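Local coordinates for uncharacterized protein AF_1796 (Archaeoglobus fulgidus, PDB 1VIM) that is uncharacterised but may bind a carbohydrate derivative and act as an isomerase, at residues L18-E23 and G159-L164. Residues are numbered along the deposited sequence; the frame is centred on the assembly and turned at random.
Sequences LEVVSE and GTMFEL
Met161 reaches across to Val20 and Val21 with the sulfur and methyl of its side chain. CE lies 4.0 Å from Val21 CG2 and 4.1 Å from Val20 CG1, so one methyl touches both valines. SD also comes near Val21, 4.1 Å from its CG2. The CB of Met161 does not aim at segment 18-23. CG stands anti to the backbone N (chi1 -160°), and bends at chi2 (56°) and chi3 (44°) fold the chain back on itself and bring CE to the valines. The two valines have nearly the same chi1 but use different branches. Val20 offers CG1, the branch beside its carbonyl carbon. Val21 offers CG2, the branch beside its backbone N.

Val21 CG2 has a second partner in Leu164, whose CD1 is 4.0 Å away. These two side chains meet at about a right angle. Met161 and Leu164 stand about one helical turn apart, so the same valine methyl touches both residues. The contact is wholly apolar and modest, with 149 Å² buried over both sides. The two short helical segments run 11.0 Å apart at closest approach and cross obliquely. That spacing leaves the side chains to bridge the gap.

Gly159 is the N-cap of helix 160-181, so the contact involves the first turns of that helix. Phe17 of helix 12-31 extends the apolar surface, touching Thr160, Met161 and Leu164. Helix 149-155 packs on Val20 through Leu152 and Leu155. On helix 160-181, Glu163 forms a salt bridge with Arg57 of helix 56-71, which follows strand 50-53 of the parallel sheet. A second subunit also adjoins, with its Asp171 packing on Leu164. The contact thus joins the N-terminal helix to a helix of the SIS domain beside a subunit interface.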
loop_
_atom_site.group_PDB
_atom_site.type_symbol
_atom_site.label_atom_id
_atom_site.label_comp_id
_atom_site.label_asym_id
_atom_site.label_seq_id
_atom_site.Cartn_x
_atom_site.Cartn_y
_atom_site.Cartn_z
ATOM N N LEU A 18 -16.848 -21.230 12.596
ATOM C CA LEU A 18 -18.009 -20.378 12.478
ATOM C C LEU A 18 -18.859 -20.362 13.738
ATOM O O LEU A 18 -19.378 -19.319 14.109
ATOM C CB LEU A 18 -18.845 -20.781 11.263
ATOM C CG LEU A 18 -18.155 -20.639 9.907
ATOM C CD1 LEU A 18 -19.041 -21.162 8.797
ATOM C CD2 LEU A 18 -17.726 -19.201 9.653
ATOM N N GLU A 19 -18.955 -21.500 14.418
ATOM C CA GLU A 19 -19.673 -21.539 15.690
ATOM C C GLU A 19 -18.984 -20.633 16.695
ATOM O O GLU A 19 -19.645 -19.877 17.391
ATOM C CB GLU A 19 -19.762 -22.965 16.247
ATOM C CG GLU A 19 -20.665 -23.143 17.486
ATOM C CD GLU A 19 -20.139 -22.561 18.800
ATOM O OE1 GLU A 19 -18.954 -22.716 19.092
ATOM O OE2 GLU A 19 -20.937 -21.949 19.577
ATOM N N VAL A 20 -17.661 -20.697 16.770
ATOM C CA VAL A 20 -16.911 -19.839 17.693
ATOM C C VAL A 20 -17.145 -18.357 17.371
ATOM O O VAL A 20 -17.401 -17.576 18.273
ATOM C CB VAL A 20 -15.409 -20.168 17.700
ATOM C CG1 VAL A 20 -14.629 -19.158 18.566
ATOM C CG2 VAL A 20 -15.208 -21.571 18.193
ATOM N N VAL A 21 -17.099 -17.986 16.084
ATOM C CA VAL A 21 -17.374 -16.603 15.697
ATOM C C VAL A 21 -18.767 -16.175 16.202
ATOM O O VAL A 21 -18.887 -15.097 16.787
ATOM C CB VAL A 21 -17.250 -16.411 14.166
ATOM C CG1 VAL A 21 -17.714 -14.999 13.739
ATOM C CG2 VAL A 21 -15.804 -16.586 13.773
ATOM N N SER A 22 -19.783 -17.040 16.000
ATOM C CA SER A 22 -21.142 -16.765 16.490
ATOM C C SER A 22 -21.139 -16.464 17.983
ATOM O O SER A 22 -21.757 -15.475 18.448
ATOM C CB SER A 22 -22.030 -17.975 16.233
ATOM O OG SER A 22 -22.415 -18.004 14.888
ATOM N N GLU A 23 -20.419 -17.276 18.746
ATOM C CA GLU A 23 -20.394 -17.099 20.193
ATOM C C GLU A 23 -19.717 -15.802 20.572
ATOM O O GLU A 23 -20.143 -15.119 21.498
ATOM C CB GLU A 23 -19.693 -18.287 20.854
ATOM C CG GLU A 23 -19.671 -18.232 22.376
ATOM C CD GLU A 23 -20.999 -18.567 23.029
ATOM O OE1 GLU A 23 -21.985 -18.866 22.317
ATOM O OE2 GLU A 23 -21.038 -18.522 24.280
ATOM N N GLY A 159 -4.353 -14.146 16.855
ATOM C CA GLY A 159 -5.234 -12.994 17.078
ATOM C C GLY A 159 -6.383 -12.810 16.079
ATOM O O GLY A 159 -7.047 -11.767 16.083
ATOM N N THR A 160 -6.657 -13.821 15.262
ATOM C CA THR A 160 -7.793 -13.804 14.334
ATOM C C THR A 160 -9.103 -13.412 14.989
ATOM O O THR A 160 -9.872 -12.653 14.412
ATOM C CB THR A 160 -7.938 -15.222 13.726
ATOM O OG1 THR A 160 -6.856 -15.467 12.812
ATOM C CG2 THR A 160 -9.202 -15.362 12.870
ATOM N N MET A 161 -9.398 -13.970 16.155
ATOM C CA MET A 161 -10.683 -13.644 16.764
ATOM C C MET A 161 -10.792 -12.183 17.175
ATOM O O MET A 161 -11.832 -11.574 16.960
ATOM C CB MET A 161 -10.994 -14.560 17.939
ATOM C CG MET A 161 -12.475 -14.615 18.305
ATOM S SD MET A 161 -13.607 -15.086 16.947
ATOM C CE MET A 161 -12.636 -16.484 16.256
ATOM N N PHE A 162 -9.730 -11.615 17.736
ATOM C CA PHE A 162 -9.731 -10.179 18.007
ATOM C C PHE A 162 -9.990 -9.408 16.699
ATOM O O PHE A 162 -10.789 -8.458 16.660
ATOM C CB PHE A 162 -8.393 -9.687 18.593
ATOM C CG PHE A 162 -8.275 -8.192 18.563
ATOM C CD1 PHE A 162 -8.965 -7.429 19.511
ATOM C CD2 PHE A 162 -7.552 -7.546 17.546
ATOM C CE1 PHE A 162 -8.925 -6.027 19.467
ATOM C CE2 PHE A 162 -7.516 -6.157 17.487
ATOM C CZ PHE A 162 -8.191 -5.393 18.445
ATOM N N GLU A 163 -9.313 -9.783 15.622
ATOM C CA GLU A 163 -9.402 -9.002 14.388
ATOM C C GLU A 163 -10.812 -9.033 13.820
ATOM O O GLU A 163 -11.369 -7.999 13.487
ATOM C CB GLU A 163 -8.408 -9.535 13.363
ATOM C CG GLU A 163 -6.976 -9.343 13.838
ATOM C CD GLU A 163 -5.981 -10.096 13.040
ATOM O OE1 GLU A 163 -6.386 -10.850 12.141
ATOM O OE2 GLU A 163 -4.781 -9.941 13.372
ATOM N N LEU A 164 -11.431 -10.210 13.784
ATOM C CA LEU A 164 -12.810 -10.286 13.292
ATOM C C LEU A 164 -13.765 -9.521 14.191
ATOM O O LEU A 164 -14.658 -8.828 13.717
ATOM C CB LEU A 164 -13.261 -11.761 13.227
ATOM C CG LEU A 164 -12.589 -12.600 12.171
ATOM C CD1 LEU A 164 -13.062 -14.033 12.311
ATOM C CD2 LEU A 164 -12.857 -12.026 10.779
#